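Local coordinates for L-amino acid deaminase (Proteus vulgaris, PDB 5I39), which probably oxidises L-amino acids to keto acids and ammonia as an FAD-dependent, membrane-bound deaminase, at residues Ser85-Phe93 and Asp130-Ile138. Numbering follows the deposited sequence.
Sequences SYKMPDETF and DLVNVRKWI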
loop_
_atom_site.group_PDB
_atom_site.type_symbol
_atom_site.label_atom_id
_atom_site.label_comp_id
_atom_site.label_asym_id
_atom_site.label_seq_id
_atom_site.Cartn_x
_atom_site.Cartn_y
_atom_site.Cartn_z
ATOM N N SER A 85 10.985 -3.745 2.851
ATOM C CA SER A 85 11.792 -4.084 1.678
ATOM C C SER A 85 12.275 -5.535 1.687
ATOM O O SER A 85 12.903 -5.961 0.720
ATOM C CB SER A 85 13.000 -3.157 1.578
ATOM O OG SER A 85 13.874 -3.345 2.677
ATOM N N TYR A 86 11.954 -6.292 2.740
ATOM C CA TYR A 86 12.486 -7.649 2.934
ATOM C C TYR A 86 12.197 -8.552 1.737
ATOM O O TYR A 86 11.048 -8.659 1.313
ATOM C CB TYR A 86 11.889 -8.279 4.199
ATOM C CG TYR A 86 12.720 -9.381 4.825
ATOM C CD1 TYR A 86 13.998 -9.117 5.302
ATOM C CD2 TYR A 86 12.203 -10.666 5.014
ATOM C CE1 TYR A 86 14.758 -10.107 5.904
ATOM C CE2 TYR A 86 12.957 -11.661 5.619
ATOM C CZ TYR A 86 14.231 -11.375 6.057
ATOM O OH TYR A 86 14.975 -12.342 6.665
ATOM N N LYS A 87 13.259 -9.176 1.216
ATOM C CA LYS A 87 13.214 -10.091 0.063
ATOM C C LYS A 87 12.798 -9.447 -1.267
ATOM O O LYS A 87 12.588 -10.152 -2.250
ATOM C CB LYS A 87 12.327 -11.320 0.346
ATOM C CG LYS A 87 12.874 -12.283 1.381
ATOM C CD LYS A 87 11.985 -13.514 1.462
ATOM C CE LYS A 87 12.611 -14.629 2.274
ATOM N NZ LYS A 87 11.757 -15.845 2.309
HETATM N N MSE A 88 12.701 -8.120 -1.331
HETATM C CA MSE A 88 12.271 -7.502 -2.589
HETATM C C MSE A 88 13.349 -7.698 -3.632
HETATM O O MSE A 88 14.535 -7.526 -3.340
HETATM C CB MSE A 88 11.966 -6.015 -2.466
HETATM C CG MSE A 88 10.729 -5.722 -1.616
HETATM SE SE MSE A 88 9.071 -6.414 -2.403
HETATM C CE MSE A 88 8.417 -7.317 -0.782
ATOM N N PRO A 89 12.961 -8.052 -4.856
ATOM C CA PRO A 89 13.941 -8.166 -5.931
ATOM C C PRO A 89 14.457 -6.795 -6.350
ATOM O O PRO A 89 13.900 -5.765 -5.951
ATOM C CB PRO A 89 13.143 -8.823 -7.058
ATOM C CG PRO A 89 11.757 -8.344 -6.845
ATOM C CD PRO A 89 11.596 -8.311 -5.351
ATOM N N ASP A 90 15.502 -6.779 -7.167
ATOM C CA ASP A 90 16.099 -5.523 -7.606
ATOM C C ASP A 90 15.096 -4.595 -8.299
ATOM O O ASP A 90 15.224 -3.380 -8.220
ATOM C CB ASP A 90 17.292 -5.786 -8.528
ATOM C CG ASP A 90 18.136 -4.546 -8.754
ATOM O OD1 ASP A 90 18.555 -3.929 -7.751
ATOM O OD2 ASP A 90 18.378 -4.188 -9.927
ATOM N N GLU A 91 14.090 -5.166 -8.953
ATOM C CA GLU A 91 13.092 -4.365 -9.657
ATOM C C GLU A 91 12.334 -3.417 -8.721
ATOM O O GLU A 91 12.043 -2.285 -9.102
ATOM C CB GLU A 91 12.110 -5.268 -10.418
ATOM C CG GLU A 91 12.691 -5.926 -11.672
ATOM C CD GLU A 91 13.640 -7.093 -11.405
ATOM O OE1 GLU A 91 13.701 -7.602 -10.269
ATOM O OE2 GLU A 91 14.342 -7.519 -12.343
ATOM N N THR A 92 12.031 -3.876 -7.507
ATOM C CA THR A 92 11.224 -3.097 -6.564
ATOM C C THR A 92 11.936 -2.719 -5.266
ATOM O O THR A 92 11.345 -2.024 -4.436
ATOM C CB THR A 92 9.921 -3.839 -6.223
ATOM O OG1 THR A 92 10.241 -5.146 -5.735
ATOM C CG2 THR A 92 9.022 -3.942 -7.454
ATOM N N PHE A 93 13.197 -3.116 -5.083
ATOM C CA PHE A 93 13.856 -2.828 -3.817
ATOM C C PHE A 93 13.875 -1.328 -3.512
ATOM O O PHE A 93 13.446 -0.909 -2.436
ATOM C CB PHE A 93 15.282 -3.371 -3.744
ATOM C CG PHE A 93 15.970 -2.959 -2.483
ATOM C CD1 PHE A 93 15.717 -3.634 -1.295
ATOM C CD2 PHE A 93 16.762 -1.820 -2.449
ATOM C CE1 PHE A 93 16.297 -3.219 -0.109
ATOM C CE2 PHE A 93 17.341 -1.395 -1.265
ATOM C CZ PHE A 93 17.113 -2.100 -0.093
ATOM N N ASP A 130 15.909 -21.531 3.382
ATOM C CA ASP A 130 15.358 -20.178 3.469
ATOM C C ASP A 130 16.359 -19.225 4.126
ATOM O O ASP A 130 16.526 -18.096 3.671
ATOM C CB ASP A 130 14.038 -20.194 4.248
ATOM C CG ASP A 130 13.224 -18.916 4.084
ATOM O OD1 ASP A 130 13.299 -18.250 3.031
ATOM O OD2 ASP A 130 12.481 -18.583 5.029
ATOM N N LEU A 131 17.032 -19.696 5.174
ATOM C CA LEU A 131 18.071 -18.921 5.852
ATOM C C LEU A 131 19.248 -18.604 4.923
ATOM O O LEU A 131 19.747 -17.477 4.919
ATOM C CB LEU A 131 18.549 -19.642 7.116
ATOM C CG LEU A 131 19.686 -19.002 7.918
ATOM C CD1 LEU A 131 19.384 -17.567 8.317
ATOM C CD2 LEU A 131 19.957 -19.851 9.146
ATOM N N VAL A 132 19.681 -19.587 4.131
ATOM C CA VAL A 132 20.706 -19.346 3.103
ATOM C C VAL A 132 20.238 -18.235 2.160
ATOM O O VAL A 132 20.984 -17.303 1.862
ATOM C CB VAL A 132 21.044 -20.627 2.297
ATOM C CG1 VAL A 132 21.909 -20.312 1.081
ATOM C CG2 VAL A 132 21.756 -21.644 3.176
ATOM N N ASN A 133 18.996 -18.341 1.699
ATOM C CA ASN A 133 18.463 -17.385 0.736
ATOM C C ASN A 133 18.360 -15.970 1.290
ATOM O O ASN A 133 18.743 -15.018 0.611
ATOM C CB ASN A 133 17.113 -17.859 0.199
ATOM C CG ASN A 133 17.231 -19.126 -0.628
ATOM O OD1 ASN A 133 18.315 -19.486 -1.089
ATOM N ND2 ASN A 133 16.114 -19.814 -0.812
ATOM N N VAL A 134 17.874 -15.824 2.520
ATOM C CA VAL A 134 17.771 -14.483 3.121
ATOM C C VAL A 134 19.161 -13.895 3.395
ATOM O O VAL A 134 19.383 -12.708 3.172
ATOM C CB VAL A 134 16.844 -14.406 4.367
ATOM C CG1 VAL A 134 15.429 -14.798 3.991
ATOM C CG2 VAL A 134 17.334 -15.244 5.534
ATOM N N ARG A 135 20.096 -14.722 3.859
ATOM C CA ARG A 135 21.462 -14.247 4.080
ATOM C C ARG A 135 22.101 -13.742 2.788
ATOM O O ARG A 135 22.713 -12.668 2.779
ATOM C CB ARG A 135 22.326 -15.318 4.737
ATOM C CG ARG A 135 22.150 -15.366 6.240
ATOM C CD ARG A 135 22.886 -16.529 6.861
ATOM N NE ARG A 135 23.187 -16.285 8.272
ATOM C CZ ARG A 135 23.348 -17.228 9.200
ATOM N NH1 ARG A 135 23.205 -18.518 8.906
ATOM N NH2 ARG A 135 23.649 -16.875 10.446
ATOM N N LYS A 136 21.921 -14.483 1.696
ATOM C CA LYS A 136 22.431 -14.041 0.398
ATOM C C LYS A 136 21.780 -12.722 -0.027
ATOM O O LYS A 136 22.456 -11.827 -0.528
ATOM C CB LYS A 136 22.213 -15.100 -0.687
ATOM C CG LYS A 136 22.889 -14.747 -2.006
ATOM C CD LYS A 136 22.614 -15.752 -3.108
ATOM C CE LYS A 136 23.317 -15.333 -4.388
ATOM N NZ LYS A 136 23.063 -16.273 -5.512
ATOM N N TRP A 137 20.466 -12.625 0.161
ATOM C CA TRP A 137 19.719 -11.419 -0.186
ATOM C C TRP A 137 20.265 -10.189 0.557
ATOM O O TRP A 137 20.505 -9.147 -0.055
ATOM C CB TRP A 137 18.218 -11.629 0.083
ATOM C CG TRP A 137 17.387 -10.475 -0.354
ATOM C CD1 TRP A 137 16.858 -10.266 -1.592
ATOM C CD2 TRP A 137 17.019 -9.345 0.438
ATOM N NE1 TRP A 137 16.177 -9.074 -1.621
ATOM C CE2 TRP A 137 16.260 -8.487 -0.387
ATOM C CE3 TRP A 137 17.241 -8.980 1.772
ATOM C CZ2 TRP A 137 15.731 -7.281 0.076
ATOM C CZ3 TRP A 137 16.716 -7.778 2.232
ATOM C CH2 TRP A 137 15.973 -6.942 1.382
ATOM N N ILE A 138 20.498 -10.328 1.859
ATOM C CA ILE A 138 21.038 -9.220 2.658
ATOM C C ILE A 138 22.473 -8.880 2.233
ATOM O O ILE A 138 22.810 -7.710 2.055
ATOM C CB ILE A 138 20.989 -9.508 4.172
ATOM C CG1 ILE A 138 19.539 -9.721 4.642
ATOM C CG2 ILE A 138 21.588 -8.340 4.951
ATOM C CD1 ILE A 138 19.402 -10.257 6.053
HETATM O O HOH W 1 12.167 -15.900 5.739
#
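Trp137 of helix 128-143 packs against the type II beta turn Ser85-Met88, its indole lying flat against the turn backbone. With CG anti to the backbone N (chi1 -175°), the ring projects off the helix and sets one face under the peptide that joins Tyr86 to Lys87; Lys87 N sits 3.3 Å above the ring plane, offset toward the rim. Lys87 CA completes this cover with a CH-pi contact, 3.6 Å from the centroid of the five-membered ring of Trp137. At the ring edge, Trp137 NE1 donates to Met88 O at 2.8 Å with an N-H...O angle of 156°. The acceptor lies in the indole plane, although the donor stands well above the carbonyl plane. On the benzene side, Phe93 CD1 approaches Trp137 CZ2 obliquely at 3.9 Å, and the Tyr86 ring meets the indole with planes at 65°.

One helical turn back, Val134 packs under the hydroxyl end of Tyr86, with Val134 CB 3.6 Å from Tyr86 OH. The Lys87 side chain is disordered over two positions; in the conformer described here it is extended beyond CG, and Lys87 NZ forms a salt bridge with Asp130 OD1 at 2.9 Å on the syn side of the carboxylate. Asp130 OD2 accepts from Leu126 N, which would help fix the carboxylate.

The turn thus joins helix 128-143 to the start of helix 90-103, with the Met88 side chain, modelled as selenomethionine, touching Trp375 and about 8 Å from the bound FAD. A directed indole bond would fix the turn's orientation, whereas the ion pair, resting on a mobile, exposed lysine, is probably the softer link.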